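Local coordinates for TbpB (Actinobacillus pleuropneumoniae, PDB 3HOL), which probably binds host transferrin as the lipoprotein component of the bacterial transferrin receptor, an early step in iron acquisition, at residues A[113-118]-A[241-246]; A[147-152]-A[163-168]; A[194-199]-A[211-216]; A[374-379]-A[410-415]. All coordinates share one frame; numbering follows the deposited sequence.

Contact 1. Residues A[113-118]-A[241-246]; sequences ELPVNQ and PKAEEM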
loop_
_atom_site.group_PDB
_atom_site.type_symbol
_atom_site.label_atom_id
_atom_site.label_comp_id
_atom_site.label_asym_id
_atom_site.label_seq_id
_atom_site.Cartn_x
_atom_site.Cartn_y
_atom_site.Cartn_z
ATOM N N GLU A 113 3.355 8.490 4.446
ATOM C CA GLU A 113 3.143 9.916 4.669
ATOM C C GLU A 113 3.014 10.602 3.318
ATOM O O GLU A 113 3.644 10.181 2.329
ATOM C CB GLU A 113 4.305 10.529 5.458
ATOM C CG GLU A 113 4.589 9.841 6.786
ATOM C CD GLU A 113 5.608 10.602 7.687
ATOM O OE1 GLU A 113 6.145 11.671 7.305
ATOM O OE2 GLU A 113 5.859 10.127 8.799
ATOM N N LEU A 114 2.171 11.642 3.274
ATOM C CA LEU A 114 2.018 12.496 2.109
ATOM C C LEU A 114 2.388 13.959 2.447
ATOM O O LEU A 114 2.222 14.375 3.611
ATOM C CB LEU A 114 0.530 12.473 1.668
ATOM C CG LEU A 114 -0.079 11.118 1.256
ATOM C CD1 LEU A 114 -1.508 11.381 0.769
ATOM C CD2 LEU A 114 0.712 10.494 0.123
ATOM N N PRO A 115 2.842 14.731 1.431
ATOM C CA PRO A 115 3.032 16.174 1.601
ATOM C C PRO A 115 1.738 16.791 2.112
ATOM O O PRO A 115 0.633 16.326 1.771
ATOM C CB PRO A 115 3.401 16.652 0.203
ATOM C CG PRO A 115 4.066 15.416 -0.448
ATOM C CD PRO A 115 3.313 14.253 0.110
ATOM N N VAL A 116 1.877 17.771 3.000
ATOM C CA VAL A 116 0.714 18.401 3.664
ATOM C C VAL A 116 -0.029 19.342 2.727
ATOM O O VAL A 116 -1.242 19.266 2.585
ATOM C CB VAL A 116 1.116 19.216 4.948
ATOM C CG1 VAL A 116 -0.142 19.657 5.683
ATOM C CG2 VAL A 116 1.920 18.350 5.873
ATOM N N ASN A 117 0.685 20.238 2.082
ATOM C CA ASN A 117 -0.022 21.197 1.257
ATOM C C ASN A 117 0.744 21.731 0.060
ATOM O O ASN A 117 0.172 22.498 -0.706
ATOM C CB ASN A 117 -0.551 22.349 2.126
ATOM C CG ASN A 117 0.559 23.110 2.834
ATOM O OD1 ASN A 117 0.421 24.303 3.138
ATOM N ND2 ASN A 117 1.661 22.430 3.115
ATOM N N GLN A 118 2.006 21.320 -0.125
ATOM C CA GLN A 118 2.844 21.871 -1.220
ATOM C C GLN A 118 2.306 21.364 -2.554
ATOM O O GLN A 118 1.959 20.182 -2.642
ATOM C CB GLN A 118 4.311 21.432 -1.069
ATOM C CG GLN A 118 5.312 22.228 -1.907
ATOM C CD GLN A 118 6.782 21.959 -1.521
ATOM O OE1 GLN A 118 7.127 21.761 -0.350
ATOM N NE2 GLN A 118 7.637 21.968 -2.511
ATOM N N PRO A 241 8.692 6.522 1.182
ATOM C CA PRO A 241 7.983 6.704 2.450
ATOM C C PRO A 241 7.150 7.981 2.528
ATOM O O PRO A 241 6.179 7.993 3.246
ATOM C CB PRO A 241 9.118 6.799 3.495
ATOM C CG PRO A 241 10.289 6.075 2.845
ATOM C CD PRO A 241 10.129 6.189 1.360
ATOM N N LYS A 242 7.564 9.019 1.804
ATOM C CA LYS A 242 6.883 10.306 1.771
ATOM C C LYS A 242 6.343 10.678 0.374
ATOM O O LYS A 242 6.264 11.873 0.028
ATOM C CB LYS A 242 7.810 11.407 2.294
ATOM C CG LYS A 242 8.278 11.188 3.716
ATOM C CD LYS A 242 9.392 12.170 3.980
ATOM C CE LYS A 242 10.076 11.865 5.298
ATOM N NZ LYS A 242 9.370 12.535 6.358
ATOM N N ALA A 243 5.979 9.669 -0.433
ATOM C CA ALA A 243 5.419 9.925 -1.784
ATOM C C ALA A 243 6.406 10.716 -2.695
ATOM O O ALA A 243 6.006 11.552 -3.505
ATOM C CB ALA A 243 4.033 10.625 -1.686
ATOM N N GLU A 244 7.696 10.415 -2.549
ATOM C CA GLU A 244 8.717 10.973 -3.414
ATOM C C GLU A 244 8.436 10.710 -4.910
ATOM O O GLU A 244 8.783 11.516 -5.724
ATOM C CB GLU A 244 10.086 10.378 -3.061
ATOM C CG GLU A 244 10.637 10.845 -1.674
ATOM C CD GLU A 244 10.291 9.946 -0.504
ATOM O OE1 GLU A 244 9.260 9.232 -0.466
ATOM O OE2 GLU A 244 11.055 9.987 0.459
ATOM N N GLU A 245 7.795 9.586 -5.237
ATOM C CA GLU A 245 7.660 9.144 -6.627
ATOM C C GLU A 245 6.250 8.567 -6.817
ATOM O O GLU A 245 5.507 8.352 -5.817
ATOM C CB GLU A 245 8.740 8.079 -6.950
ATOM C CG GLU A 245 10.183 8.713 -6.930
ATOM C CD GLU A 245 11.267 7.695 -7.030
ATOM O OE1 GLU A 245 11.000 6.529 -7.393
ATOM O OE2 GLU A 245 12.399 8.050 -6.717
ATOM N N MET A 246 5.862 8.366 -8.082
ATOM C CA MET A 246 4.528 7.840 -8.377
ATOM C C MET A 246 4.619 6.974 -9.630
ATOM O O MET A 246 5.511 7.167 -10.479
ATOM C CB MET A 246 3.505 8.983 -8.557
ATOM C CG MET A 246 3.916 9.951 -9.692
ATOM S SD MET A 246 2.645 11.210 -10.030
ATOM C CE MET A 246 1.462 10.247 -11.084
#
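Glu113 meets Pro241 and Lys242 through its backbone, and Lys242 again through its carboxylate. Glu113 N gives its hydrogen to Pro241 O at 3.1 Å, and Glu113 O sits 3.3 Å from Lys242 CA in a CA-H...O contact. The Glu113 and Lys242 side chains run side by side, Glu113 with CG anti to its own carbonyl carbon (chi1 -55°) and extended beyond it. The salt bridge from Glu113 OE1 to Lys242 NZ is loose at 3.5 Å and its hydrogen bond weak; the stronger partner of OE1 is Thr272 OG1, while OE2 has a long, weak ion pair with Arg274. Lys242 N is satisfied within its own turn by Glu244 OE1 at 2.8 Å, and Ala243 O accepts from Tyr122 OH. Beside the backbone bond a small apolar patch forms: Ala243 CB meets Leu114 CD2 at 3.8 Å and Pro115 CD at 4.1 Å. The 241-246 segment turns between barrel strands 231-239 and 245-251, entering the latter through a classic beta bulge, Glu244 and Glu245 both facing Tyr239. A turn of the first barrel thus meets strand 113-115, which pairs with strand 272-282 of the sheet that includes the C-lobe handle region.

Contact 2. Residues A[147-152]-A[163-168]; sequences DYYTKF and DAKPAK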
loop_
_atom_site.group_PDB
_atom_site.type_symbol
_atom_site.label_atom_id
_atom_site.label_comp_id
_atom_site.label_asym_id
_atom_site.label_seq_id
_atom_site.Cartn_x
_atom_site.Cartn_y
_atom_site.Cartn_z
ATOM N N ASP A 147 9.188 6.602 -38.411
ATOM C CA ASP A 147 8.519 6.642 -37.080
ATOM C C ASP A 147 8.837 5.435 -36.216
ATOM O O ASP A 147 9.035 5.603 -34.996
ATOM C CB ASP A 147 6.997 6.753 -37.211
ATOM C CG ASP A 147 6.561 8.075 -37.760
ATOM O OD1 ASP A 147 6.584 9.057 -36.996
ATOM O OD2 ASP A 147 6.205 8.136 -38.964
ATOM N N TYR A 148 8.863 4.240 -36.825
ATOM C CA TYR A 148 8.992 2.963 -36.075
ATOM C C TYR A 148 9.995 1.982 -36.697
ATOM O O TYR A 148 10.275 2.054 -37.916
ATOM C CB TYR A 148 7.636 2.263 -35.951
ATOM C CG TYR A 148 6.542 3.162 -35.416
ATOM C CD1 TYR A 148 6.493 3.490 -34.053
ATOM C CD2 TYR A 148 5.553 3.680 -36.263
ATOM C CE1 TYR A 148 5.494 4.315 -33.538
ATOM C CE2 TYR A 148 4.529 4.546 -35.746
ATOM C CZ TYR A 148 4.517 4.829 -34.383
ATOM O OH TYR A 148 3.553 5.650 -33.850
ATOM N N TYR A 149 10.519 1.088 -35.866
ATOM C CA TYR A 149 11.469 0.068 -36.318
ATOM C C TYR A 149 10.766 -1.191 -36.840
ATOM O O TYR A 149 11.368 -2.279 -36.885
ATOM C CB TYR A 149 12.436 -0.326 -35.189
ATOM C CG TYR A 149 13.286 0.778 -34.617
ATOM C CD1 TYR A 149 14.405 1.260 -35.296
ATOM C CD2 TYR A 149 13.003 1.300 -33.348
ATOM C CE1 TYR A 149 15.191 2.277 -34.747
ATOM C CE2 TYR A 149 13.763 2.298 -32.796
ATOM C CZ TYR A 149 14.862 2.778 -33.492
ATOM O OH TYR A 149 15.594 3.755 -32.886
ATOM N N THR A 150 9.497 -1.078 -37.212
ATOM C CA THR A 150 8.743 -2.242 -37.708
ATOM C C THR A 150 7.732 -1.767 -38.757
ATOM O O THR A 150 7.562 -0.573 -38.926
ATOM C CB THR A 150 8.055 -3.025 -36.512
ATOM O OG1 THR A 150 7.584 -4.316 -36.954
ATOM C CG2 THR A 150 6.931 -2.203 -35.880
ATOM N N LYS A 151 7.119 -2.707 -39.483
ATOM C CA LYS A 151 6.058 -2.445 -40.481
ATOM C C LYS A 151 4.734 -3.041 -40.002
ATOM O O LYS A 151 4.721 -3.855 -39.062
ATOM C CB LYS A 151 6.423 -3.092 -41.841
ATOM C CG LYS A 151 7.713 -2.557 -42.468
ATOM C CD LYS A 151 8.083 -3.238 -43.840
ATOM C CE LYS A 151 8.413 -4.753 -43.658
ATOM N NZ LYS A 151 9.035 -5.366 -44.850
ATOM N N PHE A 152 3.629 -2.666 -40.659
ATOM C CA PHE A 152 2.304 -3.244 -40.364
ATOM C C PHE A 152 1.968 -2.935 -38.877
ATOM O O PHE A 152 1.746 -3.820 -38.046
ATOM C CB PHE A 152 2.273 -4.748 -40.754
ATOM C CG PHE A 152 2.795 -5.006 -42.176
ATOM C CD1 PHE A 152 2.131 -4.453 -43.279
ATOM C CD2 PHE A 152 3.971 -5.705 -42.392
ATOM C CE1 PHE A 152 2.595 -4.660 -44.595
ATOM C CE2 PHE A 152 4.457 -5.904 -43.717
ATOM C CZ PHE A 152 3.768 -5.383 -44.803
ATOM N N ASP A 163 8.951 0.431 -29.806
ATOM C CA ASP A 163 9.144 0.390 -31.272
ATOM C C ASP A 163 9.453 1.745 -31.897
ATOM O O ASP A 163 9.844 1.794 -33.065
ATOM C CB ASP A 163 7.906 -0.236 -31.969
ATOM C CG ASP A 163 7.671 -1.690 -31.545
ATOM O OD1 ASP A 163 8.671 -2.452 -31.462
ATOM O OD2 ASP A 163 6.484 -2.085 -31.323
ATOM N N ALA A 164 9.248 2.855 -31.170
ATOM C CA ALA A 164 9.282 4.167 -31.831
ATOM C C ALA A 164 10.738 4.651 -31.982
ATOM O O ALA A 164 11.559 4.440 -31.085
ATOM C CB ALA A 164 8.444 5.220 -31.036
ATOM N N LYS A 165 11.049 5.327 -33.081
ATOM C CA LYS A 165 12.364 5.982 -33.233
ATOM C C LYS A 165 12.411 7.302 -32.444
ATOM O O LYS A 165 11.516 8.166 -32.582
ATOM C CB LYS A 165 12.663 6.250 -34.713
ATOM C CG LYS A 165 12.661 4.979 -35.590
ATOM C CD LYS A 165 13.318 5.204 -36.990
ATOM C CE LYS A 165 13.408 3.885 -37.733
ATOM N NZ LYS A 165 14.033 4.092 -39.069
ATOM N N PRO A 166 13.441 7.463 -31.597
ATOM C CA PRO A 166 13.555 8.661 -30.757
ATOM C C PRO A 166 13.606 9.972 -31.566
ATOM O O PRO A 166 13.173 11.007 -31.082
ATOM C CB PRO A 166 14.849 8.429 -29.983
ATOM C CG PRO A 166 15.046 6.975 -30.019
ATOM C CD PRO A 166 14.535 6.520 -31.334
ATOM N N ALA A 167 14.031 9.914 -32.820
ATOM C CA ALA A 167 14.050 11.124 -33.653
ATOM C C ALA A 167 12.642 11.697 -33.815
ATOM O O ALA A 167 12.476 12.916 -33.957
ATOM C CB ALA A 167 14.664 10.819 -35.048
ATOM N N LYS A 168 11.620 10.843 -33.805
ATOM C CA LYS A 168 10.259 11.330 -34.017
ATOM C C LYS A 168 9.292 11.163 -32.819
ATOM O O LYS A 168 8.206 11.730 -32.825
ATOM C CB LYS A 168 9.665 10.727 -35.294
ATOM C CG LYS A 168 10.384 11.255 -36.584
ATOM C CD LYS A 168 9.549 10.993 -37.828
ATOM C CE LYS A 168 8.278 11.818 -37.859
ATOM N NZ LYS A 168 7.331 11.298 -38.908
#
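Tyr148 and Ala164 form a single backbone bridge, their CA atoms 4.4 Å apart, flanked by two hydrogen bonds: Lys165 N to Asp147 O at 2.8 Å, almost straight at 173°, and Tyr149 N to Asp163 O at 3.0 Å. The side chains then divide between the two tyrosines. The Tyr149 ring lies across Lys165, whose CG sits over one face, 3.8 Å from the ring centroid and 15° off the normal, a CH-pi contact. Because the Lys165 chain stays extended beyond CG, its CE also passes the ring, 3.7 Å from Tyr149 CD1. At the far end of the same ring, Tyr149 OH comes within 3.3 Å of Pro166 CD. Asp163 O lies at the Tyr148 ring edge, in its plane, and Tyr148 CE1 packs on Ala164 CB at 4.0 Å. Beyond that, Lys168 bends at chi3 (68°) and brings NZ to the Asp147 carboxylate in a salt bridge, although the exact position of OD1 is less sure. Two polar ends turn outward: Lys165 NZ goes to the carbonyl of Asn145, and the Asp163 carboxylate to Lys100 and Val160 N. Both segments belong to the long excursion between barrel strands 119-133 and 171-178, and Pro166 O ties it to Lys191, in the turn between strands 183-190 and 193-203.

Contact 3. Residues A[194-199]-A[211-216]; sequences TIYTVN and ATASDK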
loop_
_atom_site.group_PDB
_atom_site.type_symbol
_atom_site.label_atom_id
_atom_site.label_comp_id
_atom_site.label_asym_id
_atom_site.label_seq_id
_atom_site.Cartn_x
_atom_site.Cartn_y
_atom_site.Cartn_z
ATOM N N THR A 194 0.516 17.026 -26.977
ATOM C CA THR A 194 -0.235 16.410 -25.881
ATOM C C THR A 194 -1.067 15.236 -26.393
ATOM O O THR A 194 -1.798 15.367 -27.372
ATOM C CB THR A 194 -1.127 17.436 -25.207
ATOM O OG1 THR A 194 -0.305 18.519 -24.787
ATOM C CG2 THR A 194 -1.855 16.826 -23.964
ATOM N N ILE A 195 -0.962 14.089 -25.723
ATOM C CA ILE A 195 -1.619 12.886 -26.208
ATOM C C ILE A 195 -2.818 12.552 -25.304
ATOM O O ILE A 195 -3.887 12.230 -25.790
ATOM C CB ILE A 195 -0.630 11.675 -26.333
ATOM C CG1 ILE A 195 0.642 12.031 -27.148
ATOM C CG2 ILE A 195 -1.334 10.455 -26.968
ATOM C CD1 ILE A 195 0.389 12.435 -28.682
ATOM N N TYR A 196 -2.628 12.642 -23.985
ATOM C CA TYR A 196 -3.705 12.509 -23.032
ATOM C C TYR A 196 -3.586 13.593 -21.985
ATOM O O TYR A 196 -2.470 14.049 -21.654
ATOM C CB TYR A 196 -3.615 11.161 -22.297
ATOM C CG TYR A 196 -3.709 9.932 -23.184
ATOM C CD1 TYR A 196 -4.950 9.326 -23.430
ATOM C CD2 TYR A 196 -2.563 9.347 -23.722
ATOM C CE1 TYR A 196 -5.062 8.193 -24.232
ATOM C CE2 TYR A 196 -2.653 8.183 -24.513
ATOM C CZ TYR A 196 -3.924 7.634 -24.787
ATOM O OH TYR A 196 -4.066 6.492 -25.558
ATOM N N THR A 197 -4.718 13.964 -21.406
ATOM C CA THR A 197 -4.672 14.645 -20.133
ATOM C C THR A 197 -5.201 13.663 -19.123
ATOM O O THR A 197 -5.929 12.733 -19.472
ATOM C CB THR A 197 -5.519 15.943 -20.123
ATOM O OG1 THR A 197 -6.861 15.631 -20.526
ATOM C CG2 THR A 197 -4.908 16.993 -21.096
ATOM N N VAL A 198 -4.813 13.847 -17.867
ATOM C CA VAL A 198 -5.237 12.942 -16.816
ATOM C C VAL A 198 -5.824 13.715 -15.588
ATOM O O VAL A 198 -5.491 14.881 -15.345
ATOM C CB VAL A 198 -4.078 12.020 -16.331
ATOM C CG1 VAL A 198 -3.482 11.149 -17.473
ATOM C CG2 VAL A 198 -3.012 12.799 -15.711
ATOM N N ASN A 199 -6.711 13.049 -14.870
ATOM C CA ASN A 199 -7.367 13.607 -13.687
ATOM C C ASN A 199 -7.556 12.459 -12.743
ATOM O O ASN A 199 -7.985 11.381 -13.177
ATOM C CB ASN A 199 -8.731 14.170 -14.050
ATOM C CG ASN A 199 -8.623 15.442 -14.822
ATOM O OD1 ASN A 199 -8.598 16.534 -14.237
ATOM N ND2 ASN A 199 -8.490 15.332 -16.146
ATOM N N ALA A 211 -8.102 9.010 -18.045
ATOM C CA ALA A 211 -7.226 9.657 -19.040
ATOM C C ALA A 211 -8.136 10.094 -20.177
ATOM O O ALA A 211 -8.988 9.308 -20.632
ATOM C CB ALA A 211 -6.142 8.675 -19.567
ATOM N N THR A 212 -7.991 11.341 -20.607
ATOM C CA THR A 212 -8.791 11.886 -21.715
ATOM C C THR A 212 -7.947 11.992 -22.958
ATOM O O THR A 212 -6.917 12.681 -22.930
ATOM C CB THR A 212 -9.322 13.300 -21.351
ATOM O OG1 THR A 212 -10.122 13.178 -20.176
ATOM C CG2 THR A 212 -10.163 13.911 -22.513
ATOM N N ALA A 213 -8.336 11.277 -24.020
ATOM C CA ALA A 213 -7.590 11.352 -25.281
ATOM C C ALA A 213 -7.637 12.760 -25.839
ATOM O O ALA A 213 -8.740 13.337 -25.972
ATOM C CB ALA A 213 -8.126 10.377 -26.292
ATOM N N SER A 214 -6.480 13.325 -26.196
ATOM C CA SER A 214 -6.446 14.727 -26.662
ATOM C C SER A 214 -6.906 14.846 -28.125
ATOM O O SER A 214 -7.404 15.881 -28.515
ATOM C CB SER A 214 -5.057 15.364 -26.492
ATOM O OG SER A 214 -4.594 15.245 -25.145
ATOM N N ASP A 215 -6.753 13.781 -28.908
ATOM C CA ASP A 215 -7.221 13.735 -30.298
ATOM C C ASP A 215 -8.181 12.562 -30.402
ATOM O O ASP A 215 -7.752 11.419 -30.348
ATOM C CB ASP A 215 -6.033 13.583 -31.267
ATOM C CG ASP A 215 -6.465 13.595 -32.758
ATOM O OD1 ASP A 215 -7.684 13.483 -33.058
ATOM O OD2 ASP A 215 -5.564 13.690 -33.618
ATOM N N LYS A 216 -9.484 12.856 -30.499
ATOM C CA LYS A 216 -10.556 11.847 -30.499
ATOM C C LYS A 216 -10.762 11.171 -31.865
ATOM O O LYS A 216 -11.505 10.186 -31.976
ATOM C CB LYS A 216 -11.900 12.470 -30.057
ATOM C CG LYS A 216 -12.062 12.673 -28.542
ATOM C CD LYS A 216 -12.266 11.294 -27.819
ATOM C CE LYS A 216 -11.521 11.238 -26.494
ATOM N NZ LYS A 216 -11.544 12.526 -25.667
HETATM O O HOH W 1 -4.916 11.565 -28.369
HETATM O O HOH W 2 -7.213 15.699 -23.180
HETATM O O HOH W 3 -8.978 13.023 -17.655
#
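Thr197 and Thr212 face each other as a hydrogen-bonded antiparallel pair: Thr212 N reaches Thr197 O at 2.7 Å, and Thr197 N returns to Thr212 O at 3.0 Å. Their side chains lie alongside, pointing the same way, with Thr197 OG1 3.5 Å from Thr212 CB. That hydroxyl sits between its backbone N and carbonyl carbon (chi1 55°), and a water lies 2.7 Å from Thr197 OG1; it donates to Thr212 O and is weakly bonded to Ser214 OG. A second water joins Thr212 OG1 to Asn199 ND2. Tyr196, Val198, Ala211 and Ala213 share the other face, packing through carbon atoms, with Tyr196 CD1 4.1 Å from Ala211 CB and Val198 CG1 4.2 Å from the same methyl. This is the hairpin of strands 193-203 and 206-213, part of a curled antiparallel barrel, and the Tyr196 ring packs edge-to-face with Phe250 of strand 245-251. Where the second strand ends, Ser214 N still bonds to Ile195 O at 2.8 Å. Ile195 and Tyr196 both face Leu188, a classic beta bulge against strand 183-190. Farther out, Lys216 NZ curls back to Ala213 O and makes a salt bridge with Asp230, whose OD1 also accepts from Ala213 N.

Contact 4. Residues A[374-379]-A[410-415]; sequences GNYKYI and VDFGNK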
loop_
_atom_site.group_PDB
_atom_site.type_symbol
_atom_site.label_atom_id
_atom_site.label_comp_id
_atom_site.label_asym_id
_atom_site.label_seq_id
_atom_site.Cartn_x
_atom_site.Cartn_y
_atom_site.Cartn_z
ATOM N N GLY A 374 -11.722 18.860 24.068
ATOM C CA GLY A 374 -12.526 17.821 24.722
ATOM C C GLY A 374 -11.662 16.793 25.440
ATOM O O GLY A 374 -10.475 16.663 25.140
ATOM N N ASN A 375 -12.269 16.060 26.376
ATOM C CA ASN A 375 -11.597 15.017 27.146
ATOM C C ASN A 375 -12.310 13.698 26.938
ATOM O O ASN A 375 -13.537 13.644 27.024
ATOM C CB ASN A 375 -11.649 15.379 28.623
ATOM C CG ASN A 375 -10.286 15.450 29.249
ATOM O OD1 ASN A 375 -9.882 14.524 29.960
ATOM N ND2 ASN A 375 -9.551 16.545 28.988
ATOM N N TYR A 376 -11.587 12.626 26.630
ATOM C CA TYR A 376 -12.278 11.367 26.385
ATOM C C TYR A 376 -11.570 10.176 26.989
ATOM O O TYR A 376 -10.384 10.222 27.232
ATOM C CB TYR A 376 -12.508 11.118 24.885
ATOM C CG TYR A 376 -13.308 12.189 24.159
ATOM C CD1 TYR A 376 -14.688 12.051 23.951
ATOM C CD2 TYR A 376 -12.682 13.327 23.661
ATOM C CE1 TYR A 376 -15.418 13.036 23.272
ATOM C CE2 TYR A 376 -13.395 14.304 22.981
ATOM C CZ TYR A 376 -14.758 14.146 22.784
ATOM O OH TYR A 376 -15.440 15.144 22.118
ATOM N N LYS A 377 -12.338 9.116 27.211
ATOM C CA LYS A 377 -11.841 7.814 27.636
ATOM C C LYS A 377 -11.821 6.921 26.416
ATOM O O LYS A 377 -12.793 6.917 25.663
ATOM C CB LYS A 377 -12.823 7.169 28.612
ATOM C CG LYS A 377 -12.233 6.074 29.480
ATOM C CD LYS A 377 -11.176 6.686 30.379
ATOM C CE LYS A 377 -11.062 5.984 31.699
ATOM N NZ LYS A 377 -10.357 6.906 32.613
ATOM N N TYR A 378 -10.738 6.163 26.230
ATOM C CA TYR A 378 -10.722 5.095 25.258
ATOM C C TYR A 378 -10.467 3.788 25.972
ATOM O O TYR A 378 -9.699 3.731 26.939
ATOM C CB TYR A 378 -9.676 5.323 24.156
ATOM C CG TYR A 378 -9.929 6.477 23.210
ATOM C CD1 TYR A 378 -9.873 7.808 23.651
ATOM C CD2 TYR A 378 -10.164 6.241 21.853
ATOM C CE1 TYR A 378 -10.098 8.868 22.762
ATOM C CE2 TYR A 378 -10.372 7.288 20.960
ATOM C CZ TYR A 378 -10.349 8.591 21.422
ATOM O OH TYR A 378 -10.574 9.613 20.534
ATOM N N ILE A 379 -11.131 2.745 25.497
ATOM C CA ILE A 379 -11.036 1.395 26.058
ATOM C C ILE A 379 -10.817 0.343 24.948
ATOM O O ILE A 379 -11.524 0.325 23.951
ATOM C CB ILE A 379 -12.349 0.981 26.829
ATOM C CG1 ILE A 379 -12.678 1.952 27.965
ATOM C CG2 ILE A 379 -12.249 -0.463 27.363
ATOM C CD1 ILE A 379 -11.621 2.027 29.058
ATOM N N VAL A 410 -7.626 10.894 27.120
ATOM C CA VAL A 410 -7.163 11.698 26.010
ATOM C C VAL A 410 -7.699 13.111 26.204
ATOM O O VAL A 410 -8.913 13.330 26.308
ATOM C CB VAL A 410 -7.640 11.109 24.638
ATOM C CG1 VAL A 410 -7.397 12.103 23.495
ATOM C CG2 VAL A 410 -6.971 9.767 24.365
ATOM N N ASP A 411 -6.774 14.056 26.232
ATOM C CA ASP A 411 -7.122 15.447 26.371
ATOM C C ASP A 411 -6.683 16.132 25.073
ATOM O O ASP A 411 -5.509 16.493 24.917
ATOM C CB ASP A 411 -6.399 16.008 27.594
ATOM C CG ASP A 411 -6.605 17.497 27.768
ATOM O OD1 ASP A 411 -7.286 18.097 26.907
ATOM O OD2 ASP A 411 -6.078 18.065 28.765
ATOM N N PHE A 412 -7.613 16.279 24.134
ATOM C CA PHE A 412 -7.302 16.977 22.862
ATOM C C PHE A 412 -6.937 18.463 23.040
ATOM O O PHE A 412 -6.072 19.000 22.316
ATOM C CB PHE A 412 -8.445 16.825 21.856
ATOM C CG PHE A 412 -8.603 15.420 21.321
ATOM C CD1 PHE A 412 -7.595 14.818 20.567
ATOM C CD2 PHE A 412 -9.767 14.701 21.558
ATOM C CE1 PHE A 412 -7.752 13.518 20.061
ATOM C CE2 PHE A 412 -9.926 13.404 21.068
ATOM C CZ PHE A 412 -8.916 12.811 20.320
ATOM N N GLY A 413 -7.605 19.122 23.994
ATOM C CA GLY A 413 -7.330 20.537 24.299
ATOM C C GLY A 413 -5.873 20.812 24.610
ATOM O O GLY A 413 -5.238 21.686 23.983
ATOM N N ASN A 414 -5.331 20.057 25.561
ATOM C CA ASN A 414 -3.935 20.216 25.960
ATOM C C ASN A 414 -2.957 19.268 25.255
ATOM O O ASN A 414 -1.758 19.247 25.599
ATOM C CB ASN A 414 -3.813 20.093 27.480
ATOM C CG ASN A 414 -4.671 21.114 28.198
ATOM O OD1 ASN A 414 -5.690 20.774 28.818
ATOM N ND2 ASN A 414 -4.301 22.376 28.066
ATOM N N LYS A 415 -3.462 18.503 24.281
ATOM C CA LYS A 415 -2.619 17.624 23.454
ATOM C C LYS A 415 -1.961 16.515 24.297
ATOM O O LYS A 415 -0.791 16.204 24.124
ATOM C CB LYS A 415 -1.538 18.437 22.708
ATOM C CG LYS A 415 -1.856 18.851 21.272
ATOM C CD LYS A 415 -3.066 19.769 21.185
ATOM C CE LYS A 415 -3.393 20.169 19.739
ATOM N NZ LYS A 415 -4.560 21.086 19.813
#
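Two strands of the second beta barrel, 375-387 and 405-411, pair antiparallel here, and an Asx motif turns the chain at the end of the latter. Tyr376 and Val410 are the hydrogen-bonded pair, N to O at 2.8 Å in both directions between them; one residue along, Asn375 and Asp411 form the non-hydrogen-bonded pair. Past the strand, Phe412 N donates to Gly374 O at 3.1 Å. The Val410 torsion (chi1 169°) splits its branches, sending CG1 over the centre of the Phe412 ring and CG2 to the Tyr378 ring, with Val410 CG2 3.6 Å from Tyr378 CD1. Tyr376 and Phe412 pack rim to rim, planes 62° apart, while Tyr378 OH lies in the Phe412 plane, 3.6 Å from Phe412 CZ. That hydroxyl is hydrogen-bonded to Ala481 O. Phe412 also packs on Phe476 and Ile437, which ties the turn to barrel strands 470-477 and 431-438. On the other face, Asn375 ND2 stands 3.3 Å from Asp411 CG, a contact and not a hydrogen bond, the amide and carboxylate planes 48° apart. Asp411 OD1 takes the hydrogen of Asn414 N at 3.1 Å, from above the carboxylate plane.

How the contacts relate
Along the chain, contact 1 closes a long loop that holds contacts 2 and 3 in turn, and contact 4 follows in series. Contacts 1 and 3 reach the same curled antiparallel sheet, the first barrel, with centres about 25 Å apart and nearest atoms about 7 Å apart. Contact 2 is in the excursion between strands 119-133 and 171-178 of that barrel, its centre about 22 Å from that of contact 3. Contact 4 belongs to the second barrel, its centre about 64 Å from that of contact 2 and on the opposite side of the chain's centre. The two barrels belong to the N and C lobes, and contact 1 lies between the first barrel and the sheet of strand 272-282.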